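Local coordinates for protein putative D-lactate dehydrogenase (Chlamydomonas reinhardtii, PDB 4ZGS) that probably reduces pyruvate to D-lactate with NAD(H) as cofactor during algal chloroplast fermentation, as a D-isomer specific 2-hydroxyacid dehydrogenase, at residues V83-D88 and L108-F113; C202-Y207 and M218-V223; C239-S244 and G269-S274; G290-E295 and P334-L339. All coordinates share one frame; numbering follows the deposited sequence.

How the interactions relate
The four contacts follow one another along the chain. Interaction 1 joins the ends of neighbouring strands 81-84 and 105-108 in the five-stranded parallel sheet. The other three belong to the six-stranded, Rossmann-type sheet that carries NAD: interaction 2 lays residues 220-223 along its outermost strand 203-207, interaction 3 pairs loops following strands 234-237 and 261-265, and interaction 4 pairs those following 286-291 and 330-332. Interactions 1 and 2 lie 34 Å apart, centre to centre; interactions 3 and 4, 14 Å apart, touch through Ser274 and Tyr294. Loops at the strand ends of one sheet thus meet both the adenosine and nicotinamide ends of NAD, while Phe85 packing on Phe338 joins this site to the other sheet.

Interaction 1 (V83-D88 and L108-F113); sequences VLFVND and LRCAGF
Arg109 doubles back over Phe85 and lays its guanidinium flat on the ring, with planes 19° apart and centres separated by 4.3 Å. Its backbone N first gives Leu84 O a nearly straight bond of 2.9 Å, carrying the pairing one residue past the parallel bridge between Leu84 and Leu108. The side chain then curls round that carbonyl: CB of Arg109 is 3.9 Å from Leu84 O, CG stays beside it, and CD, brought back by bends at chi2 and chi3 (134° and 43°), is 3.6 Å from the same oxygen. CZ rests 3.4 Å from Phe85 CB, while NH2 reaches over the ring, 3.6 Å from CG of Phe85. An arginine is long enough to pass the carbonyl and flat enough to stack. Val86 CG1 lies over the opposite face of this ring. With an alanine in place of Arg109, the ring would probably lose its flat cover, and a gap would open beside Leu84 O. Asp88, whose OD2 accepts the amide of Phe85 and whose OD1 bonds Ser41, keeps OD2 4.5 Å from Arg109 NH1, too far for a salt bridge; the buried charge is therefore probably eased by the aromatic face and by longer-range attraction.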
# COMPACT_ATOMS: atom_id res chain seq x y z
N VAL A 83 18.62 30.60 -6.10
CA VAL A 83 17.23 30.34 -5.80
C VAL A 83 17.09 29.14 -4.87
O VAL A 83 17.50 28.01 -5.17
CB VAL A 83 16.39 30.11 -7.05
CG1 VAL A 83 14.93 29.95 -6.65
CG2 VAL A 83 16.53 31.29 -8.01
N LEU A 84 16.42 29.39 -3.75
CA LEU A 84 16.35 28.49 -2.61
C LEU A 84 14.89 28.25 -2.22
O LEU A 84 14.00 29.00 -2.60
CB LEU A 84 17.08 29.09 -1.41
CG LEU A 84 18.60 29.10 -1.27
CD1 LEU A 84 19.25 29.40 -2.59
CD2 LEU A 84 19.01 30.13 -0.22
N PHE A 85 14.68 27.21 -1.43
CA PHE A 85 13.37 26.80 -0.99
C PHE A 85 13.47 26.62 0.51
O PHE A 85 14.55 26.82 1.09
CB PHE A 85 12.91 25.54 -1.72
CG PHE A 85 11.47 25.18 -1.49
CD1 PHE A 85 10.45 26.12 -1.63
CD2 PHE A 85 11.13 23.86 -1.15
CE1 PHE A 85 9.12 25.78 -1.42
CE2 PHE A 85 9.80 23.51 -0.95
CZ PHE A 85 8.79 24.48 -1.08
N VAL A 86 12.35 26.28 1.15
CA VAL A 86 12.26 26.22 2.60
C VAL A 86 13.24 25.20 3.17
O VAL A 86 13.78 25.40 4.26
CB VAL A 86 10.81 25.90 3.05
CG1 VAL A 86 10.42 24.51 2.59
CG2 VAL A 86 10.65 26.05 4.56
N ASN A 87 13.45 24.09 2.46
CA ASN A 87 14.34 23.01 2.91
C ASN A 87 15.85 23.25 2.75
O ASN A 87 16.64 22.42 3.18
CB ASN A 87 13.98 21.69 2.21
CG ASN A 87 14.15 21.75 0.69
OD1 ASN A 87 14.25 22.83 0.09
ND2 ASN A 87 14.20 20.57 0.07
N ASP A 88 16.25 24.31 2.04
CA ASP A 88 17.67 24.64 1.79
C ASP A 88 18.37 25.32 2.97
O ASP A 88 17.74 26.06 3.69
CB ASP A 88 17.76 25.51 0.55
CG ASP A 88 17.45 24.74 -0.72
OD1 ASP A 88 18.08 23.67 -0.95
OD2 ASP A 88 16.53 25.16 -1.45
N LEU A 108 13.87 33.18 -2.57
CA LEU A 108 13.11 32.05 -2.10
C LEU A 108 11.94 31.82 -3.04
O LEU A 108 11.21 32.76 -3.37
CB LEU A 108 12.60 32.30 -0.67
CG LEU A 108 13.46 32.28 0.61
CD1 LEU A 108 14.42 31.07 0.69
CD2 LEU A 108 14.19 33.57 0.83
N ARG A 109 11.74 30.57 -3.45
CA ARG A 109 10.65 30.11 -4.30
C ARG A 109 9.49 29.84 -3.36
O ARG A 109 8.64 28.99 -3.65
CB ARG A 109 10.97 28.82 -5.05
CG ARG A 109 12.18 28.74 -5.91
CD ARG A 109 12.94 27.42 -5.64
NE ARG A 109 12.00 26.34 -5.54
CZ ARG A 109 12.24 25.13 -5.06
NH1 ARG A 109 13.46 24.78 -4.65
NH2 ARG A 109 11.25 24.25 -5.00
N CYS A 110 9.58 30.38 -2.15
CA CYS A 110 8.59 30.13 -1.11
C CYS A 110 8.32 31.39 -0.28
O CYS A 110 8.94 32.41 -0.50
CB CYS A 110 9.09 29.01 -0.19
SG CYS A 110 10.75 29.41 0.48
N ALA A 111 7.44 31.32 0.70
CA ALA A 111 7.23 32.47 1.56
C ALA A 111 8.00 32.38 2.87
O ALA A 111 8.20 33.40 3.52
CB ALA A 111 5.72 32.61 1.88
N GLY A 112 8.47 31.19 3.22
CA GLY A 112 9.28 31.05 4.42
C GLY A 112 10.73 31.45 4.26
O GLY A 112 11.45 30.87 3.44
N PHE A 113 11.15 32.42 5.06
CA PHE A 113 12.56 32.80 5.21
C PHE A 113 13.16 32.27 6.52
O PHE A 113 14.30 32.57 6.86
CB PHE A 113 12.73 34.32 5.09
CG PHE A 113 11.79 35.12 5.94
CD1 PHE A 113 10.45 35.24 5.60
CD2 PHE A 113 12.25 35.79 7.06
CE1 PHE A 113 9.58 36.00 6.38
CE2 PHE A 113 11.39 36.55 7.85
CZ PHE A 113 10.05 36.65 7.51

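Interaction 2 (C202-Y207 and M218-V223); sequences CKVFAY and MGIPYV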
# COMPACT_ATOMS: atom_id res chain seq x y z
N CYS A 202 -22.65 23.90 3.85
CA CYS A 202 -22.48 23.79 5.29
C CYS A 202 -22.96 25.04 6.01
O CYS A 202 -23.04 26.12 5.43
CB CYS A 202 -20.99 23.55 5.63
SG CYS A 202 -20.28 22.05 4.86
N LYS A 203 -23.24 24.90 7.30
CA LYS A 203 -23.51 26.07 8.12
C LYS A 203 -22.17 26.49 8.67
O LYS A 203 -21.62 25.85 9.56
CB LYS A 203 -24.47 25.76 9.27
CG LYS A 203 -25.79 25.14 8.83
CD LYS A 203 -26.58 24.68 10.03
CE LYS A 203 -27.85 23.98 9.64
NZ LYS A 203 -28.61 23.50 10.85
N VAL A 204 -21.64 27.59 8.16
CA VAL A 204 -20.29 27.96 8.48
C VAL A 204 -20.28 29.01 9.57
O VAL A 204 -21.07 29.93 9.58
CB VAL A 204 -19.56 28.47 7.25
CG1 VAL A 204 -18.09 28.74 7.57
CG2 VAL A 204 -19.69 27.46 6.12
N PHE A 205 -19.39 28.82 10.54
CA PHE A 205 -19.20 29.81 11.59
C PHE A 205 -17.73 30.15 11.57
O PHE A 205 -16.94 29.38 11.07
CB PHE A 205 -19.69 29.28 12.95
CG PHE A 205 -21.18 29.10 13.02
CD1 PHE A 205 -21.78 28.00 12.42
CD2 PHE A 205 -21.98 30.04 13.65
CE1 PHE A 205 -23.14 27.84 12.46
CE2 PHE A 205 -23.36 29.88 13.69
CZ PHE A 205 -23.94 28.78 13.10
N ALA A 206 -17.38 31.33 12.05
CA ALA A 206 -16.01 31.77 11.97
C ALA A 206 -15.59 32.39 13.26
O ALA A 206 -16.40 32.97 13.99
CB ALA A 206 -15.84 32.78 10.85
N TYR A 207 -14.28 32.30 13.52
CA TYR A 207 -13.66 33.00 14.61
C TYR A 207 -12.42 33.71 14.10
O TYR A 207 -11.60 33.11 13.39
CB TYR A 207 -13.26 32.06 15.74
CG TYR A 207 -12.37 32.74 16.74
CD1 TYR A 207 -12.90 33.52 17.75
CD2 TYR A 207 -10.99 32.68 16.63
CE1 TYR A 207 -12.09 34.17 18.67
CE2 TYR A 207 -10.16 33.32 17.54
CZ TYR A 207 -10.72 34.07 18.55
OH TYR A 207 -9.92 34.72 19.47
N MET A 218 -20.70 37.27 3.19
CA MET A 218 -21.10 35.93 2.76
C MET A 218 -22.18 35.43 3.70
O MET A 218 -22.70 34.33 3.55
CB MET A 218 -19.93 34.94 2.80
CG MET A 218 -18.78 35.15 1.85
SD MET A 218 -17.55 33.83 2.04
CE MET A 218 -16.00 34.73 2.30
N GLY A 219 -22.49 36.26 4.69
CA GLY A 219 -23.48 35.90 5.68
C GLY A 219 -23.02 34.84 6.65
O GLY A 219 -23.82 34.01 7.08
N ILE A 220 -21.72 34.83 6.96
CA ILE A 220 -21.17 33.92 7.95
C ILE A 220 -20.91 34.62 9.28
O ILE A 220 -20.09 35.52 9.35
CB ILE A 220 -19.88 33.29 7.46
CG1 ILE A 220 -20.17 32.39 6.26
CG2 ILE A 220 -19.20 32.55 8.61
CD1 ILE A 220 -18.93 31.93 5.53
N PRO A 221 -21.58 34.18 10.35
CA PRO A 221 -21.46 34.81 11.67
C PRO A 221 -20.11 34.58 12.38
O PRO A 221 -19.53 33.51 12.29
CB PRO A 221 -22.60 34.18 12.48
CG PRO A 221 -22.88 32.89 11.81
CD PRO A 221 -22.56 33.07 10.35
N TYR A 222 -19.63 35.61 13.07
CA TYR A 222 -18.49 35.49 13.98
C TYR A 222 -18.89 35.18 15.43
O TYR A 222 -19.77 35.82 15.99
CB TYR A 222 -17.64 36.76 13.91
CG TYR A 222 -16.78 36.76 12.68
CD1 TYR A 222 -17.32 37.11 11.44
CD2 TYR A 222 -15.44 36.37 12.73
CE1 TYR A 222 -16.54 37.08 10.29
CE2 TYR A 222 -14.66 36.35 11.60
CZ TYR A 222 -15.20 36.71 10.39
OH TYR A 222 -14.41 36.68 9.26
N VAL A 223 -18.27 34.16 16.00
CA VAL A 223 -18.57 33.76 17.37
C VAL A 223 -17.26 33.66 18.12
O VAL A 223 -16.20 33.89 17.55
CB VAL A 223 -19.30 32.42 17.43
CG1 VAL A 223 -20.60 32.49 16.62
CG2 VAL A 223 -18.39 31.29 16.93
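Ala206 sets its methyl over one face of the Tyr222 ring, a CH-pi contact in which CB lies 4.0 Å from the ring centroid. A small residue suits this place because the Tyr222 ring lies directly over CB, and the bonded backbones hold it there: Ala206 N donates to Pro221 O at 3.1 Å, and Ala206 O receives Val223 N at 3.0 Å, with the N-H pointing almost straight at it (163°). Both polar atoms of one residue are thus used in a single bridge with Tyr222. Pro221 has no N-H to satisfy and serves instead as a compact apolar ring, its CG resting 3.5 Å from Phe205 CD2, which also meets Val223 CG1. Nearer the start of the strand, Ile220 holds its CG2 branch trans to the backbone N, placing that methyl 3.4 Å from Val204 O, while CD1 reaches Val204 CG1 at 3.9 Å. Farther along, Val223 O lies in the plane of the Tyr207 ring, at its edge, 3.3 Å from CD1. The hydroxyl of Tyr222 is held by the amide of Asn212. Strand 203-207 is the edge strand of the Rossmann-type NAD-binding sheet, with Tyr207 at its end touching NAD. It is flanked by strand 180-184 and by residues 220-223, with helix 225-231 packing on Phe205 and Val223 and helix 188-200 on Val204 and Ile220.

Interaction 3 (C239-S244 and G269-S274); sequences CPLLPS and GGLIDS. With NAD (nicotinamide-adenine-dinucleotide), chain I.
Leu271 pushes its forked end against the chain from Cys239 to Leu241, and this is the compact half of the contact. CD1 of Leu271 lies 3.7 Å from Cys239 O, while CD2 meets both Cys239 SG at 3.9 Å and Leu241 CD1 at 3.7 Å. The two leucine side chains run alongside each other, pointing contrary ways. Leu241 extends with CG anti to its own N (chi1 -175°), bringing CD1 to 3.6 Å from Gly270 C in the short 3-10 turn 269-271; any CB on Gly270 would collide with CD2 of Leu241, and glycine fits for that reason. Beyond Leu241 the segment departs from its partner: Pro243 and Ser244 are exposed, and of these two Ser244 meets the cofactor, its OG taking a weak hydrogen bond from NAD N6A, 2.7 Å long but bent to 118°. On the cofactor side of the same loop, at the adenosine end of the Rossmann-type pocket, Cys239 CB comes within 3.6 Å of NAD N3A, and the ring of Pro240 sits beside the nucleoside, CG lying 3.8 Å from NAD C8A. A glycine in place of Pro240 would probably lose this apolar support and let the loop backbone turn more freely. Thr245 OG1 bonds both Pro240 O and Leu242 N. The chemistry is therefore divided: apolar packing joins the two loops, while the adenine's amino group receives a weak polar link from Ser244.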
# COMPACT_ATOMS: atom_id res chain seq x y z
N CYS A 239 -5.50 30.17 11.01
CA CYS A 239 -4.77 31.28 11.60
C CYS A 239 -3.25 31.08 11.50
O CYS A 239 -2.76 29.94 11.40
CB CYS A 239 -5.17 31.49 13.07
SG CYS A 239 -5.15 29.98 14.11
N PRO A 240 -2.50 32.19 11.54
CA PRO A 240 -1.03 32.14 11.58
C PRO A 240 -0.59 31.63 12.93
O PRO A 240 -1.39 31.59 13.86
CB PRO A 240 -0.62 33.59 11.37
CG PRO A 240 -1.77 34.37 11.93
CD PRO A 240 -3.01 33.57 11.58
N LEU A 241 0.68 31.25 13.06
CA LEU A 241 1.14 30.78 14.35
C LEU A 241 1.64 31.95 15.20
O LEU A 241 2.66 32.57 14.89
CB LEU A 241 2.25 29.75 14.16
CG LEU A 241 2.75 29.08 15.42
CD1 LEU A 241 1.56 28.42 16.12
CD2 LEU A 241 3.80 28.05 15.05
N LEU A 242 0.92 32.22 16.28
CA LEU A 242 1.25 33.32 17.20
C LEU A 242 1.34 32.82 18.62
O LEU A 242 0.86 31.73 18.91
CB LEU A 242 0.20 34.43 17.13
CG LEU A 242 0.12 35.23 15.83
CD1 LEU A 242 -1.08 36.17 15.83
CD2 LEU A 242 1.40 36.02 15.66
N PRO A 243 1.96 33.61 19.50
CA PRO A 243 1.96 33.22 20.91
C PRO A 243 0.54 32.96 21.40
O PRO A 243 0.36 32.05 22.21
CB PRO A 243 2.59 34.43 21.60
CG PRO A 243 3.48 35.02 20.56
CD PRO A 243 2.74 34.84 19.26
N SER A 244 -0.46 33.71 20.89
CA SER A 244 -1.86 33.48 21.27
C SER A 244 -2.41 32.19 20.66
O SER A 244 -3.25 31.53 21.27
CB SER A 244 -2.78 34.65 20.85
OG SER A 244 -2.73 34.91 19.46
N GLY A 269 1.95 23.53 12.14
CA GLY A 269 1.98 22.40 13.05
C GLY A 269 1.91 22.85 14.48
O GLY A 269 1.34 22.17 15.32
N GLY A 270 2.45 24.02 14.76
CA GLY A 270 2.43 24.59 16.10
C GLY A 270 1.04 24.88 16.66
O GLY A 270 0.91 25.15 17.85
N LEU A 271 0.01 24.89 15.81
CA LEU A 271 -1.35 25.17 16.29
C LEU A 271 -1.92 24.02 17.10
O LEU A 271 -2.88 24.20 17.85
CB LEU A 271 -2.29 25.45 15.13
CG LEU A 271 -1.90 26.62 14.22
CD1 LEU A 271 -2.83 26.68 13.05
CD2 LEU A 271 -1.94 27.90 15.02
N ILE A 272 -1.33 22.84 16.94
CA ILE A 272 -1.80 21.62 17.58
C ILE A 272 -0.75 21.00 18.48
O ILE A 272 0.41 20.91 18.09
CB ILE A 272 -2.19 20.54 16.56
CG1 ILE A 272 -3.33 21.01 15.66
CG2 ILE A 272 -2.56 19.25 17.27
CD1 ILE A 272 -3.70 19.97 14.63
N ASP A 273 -1.14 20.58 19.67
CA ASP A 273 -0.20 19.86 20.52
C ASP A 273 -0.38 18.37 20.24
O ASP A 273 -1.34 17.76 20.71
CB ASP A 273 -0.43 20.19 21.99
CG ASP A 273 0.31 19.26 22.94
OD1 ASP A 273 1.28 18.57 22.54
OD2 ASP A 273 -0.08 19.25 24.12
N SER A 274 0.57 17.80 19.52
CA SER A 274 0.41 16.47 18.95
C SER A 274 0.27 15.41 20.03
O SER A 274 -0.42 14.42 19.84
CB SER A 274 1.61 16.14 18.06
OG SER A 274 1.83 17.20 17.15
PA NAD I . -3.64 35.97 6.40
O1A NAD I . -2.94 37.10 7.06
O2A NAD I . -4.50 36.73 5.46
O5B NAD I . -4.49 35.10 7.43
C5B NAD I . -4.22 35.10 8.83
C4B NAD I . -5.38 35.62 9.61
O4B NAD I . -5.39 35.05 11.00
C3B NAD I . -5.34 37.10 9.75
O3B NAD I . -6.59 37.71 9.33
C2B NAD I . -5.13 37.38 11.17
O2B NAD I . -5.82 38.60 11.53
C1B NAD I . -5.71 36.22 11.88
N9A NAD I . -5.25 36.07 13.20
C8A NAD I . -4.15 36.74 13.81
N7A NAD I . -4.02 36.33 15.15
C5A NAD I . -5.04 35.43 15.38
C6A NAD I . -5.49 34.65 16.49
N6A NAD I . -4.83 34.71 17.75
N1A NAD I . -6.49 33.91 16.34
C2A NAD I . -7.16 33.75 15.33
N3A NAD I . -6.90 34.38 14.23
C4A NAD I . -5.83 35.27 14.15
O3 NAD I . -2.62 35.04 5.58
PN NAD I . -3.05 33.77 4.72
O1N NAD I . -2.76 33.94 3.27
O2N NAD I . -4.52 33.58 4.72
O5D NAD I . -2.33 32.46 5.30
C5D NAD I . -0.92 32.40 5.53
C4D NAD I . -0.68 31.09 6.18
O4D NAD I . -0.77 30.00 5.19
C3D NAD I . 0.67 30.97 6.75
O3D NAD I . 0.77 31.65 8.03
C2D NAD I . 0.80 29.52 6.90
O2D NAD I . 0.22 29.14 8.18
C1D NAD I . 0.02 28.90 5.80
N1N NAD I . 0.88 28.30 4.85
C2N NAD I . 0.61 26.99 4.39
C3N NAD I . 1.46 26.38 3.47
C7N NAD I . 1.17 24.97 2.98
O7N NAD I . 0.67 24.15 3.73
N7N NAD I . 1.51 24.58 1.65
C4N NAD I . 2.59 27.08 3.00
C5N NAD I . 2.86 28.39 3.46
C6N NAD I . 2.01 28.99 4.38

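Interaction 4 (G290-E295 and P334-L339); sequences GLDVYE and PHTAFL. With NAD (nicotinamide-adenine-dinucleotide), chain I.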
# COMPACT_ATOMS: atom_id res chain seq x y z
N GLY A 290 -7.50 15.49 9.49
CA GLY A 290 -6.66 15.74 8.32
C GLY A 290 -5.62 16.80 8.67
O GLY A 290 -5.97 17.82 9.25
N LEU A 291 -4.39 16.60 8.19
CA LEU A 291 -3.22 17.45 8.44
C LEU A 291 -2.43 17.53 7.17
O LEU A 291 -2.29 16.53 6.47
CB LEU A 291 -2.31 16.90 9.54
CG LEU A 291 -2.88 16.62 10.91
CD1 LEU A 291 -1.76 16.08 11.78
CD2 LEU A 291 -3.49 17.90 11.48
N ASP A 292 -2.02 18.74 6.81
CA ASP A 292 -0.99 18.99 5.81
C ASP A 292 0.31 19.36 6.53
O ASP A 292 1.34 19.58 5.91
CB ASP A 292 -1.42 20.11 4.86
CG ASP A 292 -0.54 20.19 3.62
OD1 ASP A 292 -0.35 19.10 3.02
OD2 ASP A 292 -0.03 21.31 3.25
N VAL A 293 0.23 19.46 7.86
CA VAL A 293 1.33 20.00 8.67
C VAL A 293 1.39 19.34 10.06
O VAL A 293 0.37 18.88 10.59
CB VAL A 293 1.18 21.55 8.85
CG1 VAL A 293 1.37 22.27 7.50
CG2 VAL A 293 -0.17 21.91 9.51
N TYR A 294 2.59 19.31 10.64
CA TYR A 294 2.87 18.67 11.94
C TYR A 294 3.98 19.40 12.71
O TYR A 294 4.91 19.88 12.09
CB TYR A 294 3.24 17.21 11.72
CG TYR A 294 3.64 16.46 12.96
CD1 TYR A 294 2.69 15.90 13.80
CD2 TYR A 294 4.99 16.32 13.29
CE1 TYR A 294 3.07 15.20 14.94
CE2 TYR A 294 5.38 15.63 14.42
CZ TYR A 294 4.41 15.07 15.24
OH TYR A 294 4.79 14.38 16.37
N GLU A 295 3.94 19.41 14.03
CA GLU A 295 4.74 20.34 14.86
C GLU A 295 6.26 20.45 14.64
O GLU A 295 6.77 21.57 14.67
CB GLU A 295 4.53 19.98 16.32
CG GLU A 295 5.16 20.94 17.30
CD GLU A 295 5.12 20.39 18.72
OE1 GLU A 295 4.49 19.33 18.92
OE2 GLU A 295 5.73 21.01 19.61
N PRO A 334 1.90 15.59 2.75
CA PRO A 334 3.24 16.09 3.03
C PRO A 334 3.42 17.56 2.59
O PRO A 334 4.13 17.83 1.63
CB PRO A 334 4.13 15.14 2.23
CG PRO A 334 3.29 14.80 1.03
CD PRO A 334 1.84 14.82 1.49
N HIS A 335 2.75 18.48 3.29
CA HIS A 335 2.84 19.92 3.00
C HIS A 335 2.56 20.23 1.52
O HIS A 335 3.33 20.90 0.84
CB HIS A 335 4.23 20.44 3.39
CG HIS A 335 4.23 21.89 3.78
ND1 HIS A 335 4.58 22.32 5.04
CD2 HIS A 335 3.91 23.00 3.08
CE1 HIS A 335 4.49 23.63 5.10
NE2 HIS A 335 4.09 24.07 3.92
N THR A 336 1.50 19.65 0.99
CA THR A 336 1.15 19.88 -0.40
C THR A 336 -0.02 20.87 -0.63
O THR A 336 -0.44 21.05 -1.77
CB THR A 336 0.80 18.56 -1.09
OG1 THR A 336 -0.34 17.97 -0.43
CG2 THR A 336 1.97 17.60 -0.98
N ALA A 337 -0.57 21.46 0.43
CA ALA A 337 -1.71 22.34 0.27
C ALA A 337 -1.46 23.50 -0.72
O ALA A 337 -2.39 23.93 -1.38
CB ALA A 337 -2.18 22.90 1.62
N PHE A 338 -0.22 24.00 -0.78
CA PHE A 338 0.13 25.09 -1.70
C PHE A 338 0.50 24.52 -3.04
O PHE A 338 0.73 25.25 -3.99
CB PHE A 338 1.32 25.91 -1.23
CG PHE A 338 2.66 25.26 -1.57
CD1 PHE A 338 3.04 24.05 -0.96
CD2 PHE A 338 3.50 25.79 -2.54
CE1 PHE A 338 4.28 23.44 -1.29
CE2 PHE A 338 4.72 25.17 -2.87
CZ PHE A 338 5.11 24.00 -2.25
N LEU A 339 0.61 23.21 -3.13
CA LEU A 339 1.28 22.69 -4.30
C LEU A 339 0.29 22.38 -5.42
O LEU A 339 -0.26 21.29 -5.52
CB LEU A 339 2.09 21.45 -3.94
CG LEU A 339 3.03 20.86 -4.97
CD1 LEU A 339 4.31 21.72 -5.12
CD2 LEU A 339 3.33 19.39 -4.53
PA NAD I . -3.64 35.97 6.40
O1A NAD I . -2.94 37.10 7.06
O2A NAD I . -4.50 36.73 5.46
O5B NAD I . -4.49 35.10 7.43
C5B NAD I . -4.22 35.10 8.83
C4B NAD I . -5.38 35.62 9.61
O4B NAD I . -5.39 35.05 11.00
C3B NAD I . -5.34 37.10 9.75
O3B NAD I . -6.59 37.71 9.33
C2B NAD I . -5.13 37.38 11.17
O2B NAD I . -5.82 38.60 11.53
C1B NAD I . -5.71 36.22 11.88
N9A NAD I . -5.25 36.07 13.20
C8A NAD I . -4.15 36.74 13.81
N7A NAD I . -4.02 36.33 15.15
C5A NAD I . -5.04 35.43 15.38
C6A NAD I . -5.49 34.65 16.49
N6A NAD I . -4.83 34.71 17.75
N1A NAD I . -6.49 33.91 16.34
C2A NAD I . -7.16 33.75 15.33
N3A NAD I . -6.90 34.38 14.23
C4A NAD I . -5.83 35.27 14.15
O3 NAD I . -2.62 35.04 5.58
PN NAD I . -3.05 33.77 4.72
O1N NAD I . -2.76 33.94 3.27
O2N NAD I . -4.52 33.58 4.72
O5D NAD I . -2.33 32.46 5.30
C5D NAD I . -0.92 32.40 5.53
C4D NAD I . -0.68 31.09 6.18
O4D NAD I . -0.77 30.00 5.19
C3D NAD I . 0.67 30.97 6.75
O3D NAD I . 0.77 31.65 8.03
C2D NAD I . 0.80 29.52 6.90
O2D NAD I . 0.22 29.14 8.18
C1D NAD I . 0.02 28.90 5.80
N1N NAD I . 0.88 28.30 4.85
C2N NAD I . 0.61 26.99 4.39
C3N NAD I . 1.46 26.38 3.47
C7N NAD I . 1.17 24.97 2.98
O7N NAD I . 0.67 24.15 3.73
N7N NAD I . 1.51 24.58 1.65
C4N NAD I . 2.59 27.08 3.00
C5N NAD I . 2.86 28.39 3.46
C6N NAD I . 2.01 28.99 4.38
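The nicotinamide end of the NAD pocket, in this Rossmann-type domain, is shaped where Asp292, just past strand 286-291, grips the loop from His335 to Ala337. A chi1 of -167°, which turns CG away from the residue's own amide, delivers both carboxylate oxygens to consecutive amides. OD1 of Asp292 takes Thr336 N at 2.8 Å through its syn lone pair, and OD2 takes Ala337 N at 2.9 Å, this second donor standing 46° out of the carboxylate plane. Thr333 OG1 adds another bond to OD1, and the buried acid is thus held by three bonds. An aspartate suits the position because its short arm offers two acceptors to two successive N-H groups, which are likely to help stabilise its negative charge. The backbone adds a weak bond of 3.2 Å from His335 N to Asp292 O. His335 itself has positive phi (52°) and points its CB away from the aspartate, and its ring reaches toward the nicotinamide; Val293 CG1 lies 4.0 Å from His335 ND1, and the carboxamide of NAD comes near the ring's other end. A type I turn from Thr336 to Leu339 follows, and Arg152 of the second subunit bonds the carbonyls of Thr336 and Ala337, tying this loop to the assembly. Within the turn, Phe338 borders the carboxamide, its CG 3.5 Å from NAD N7N.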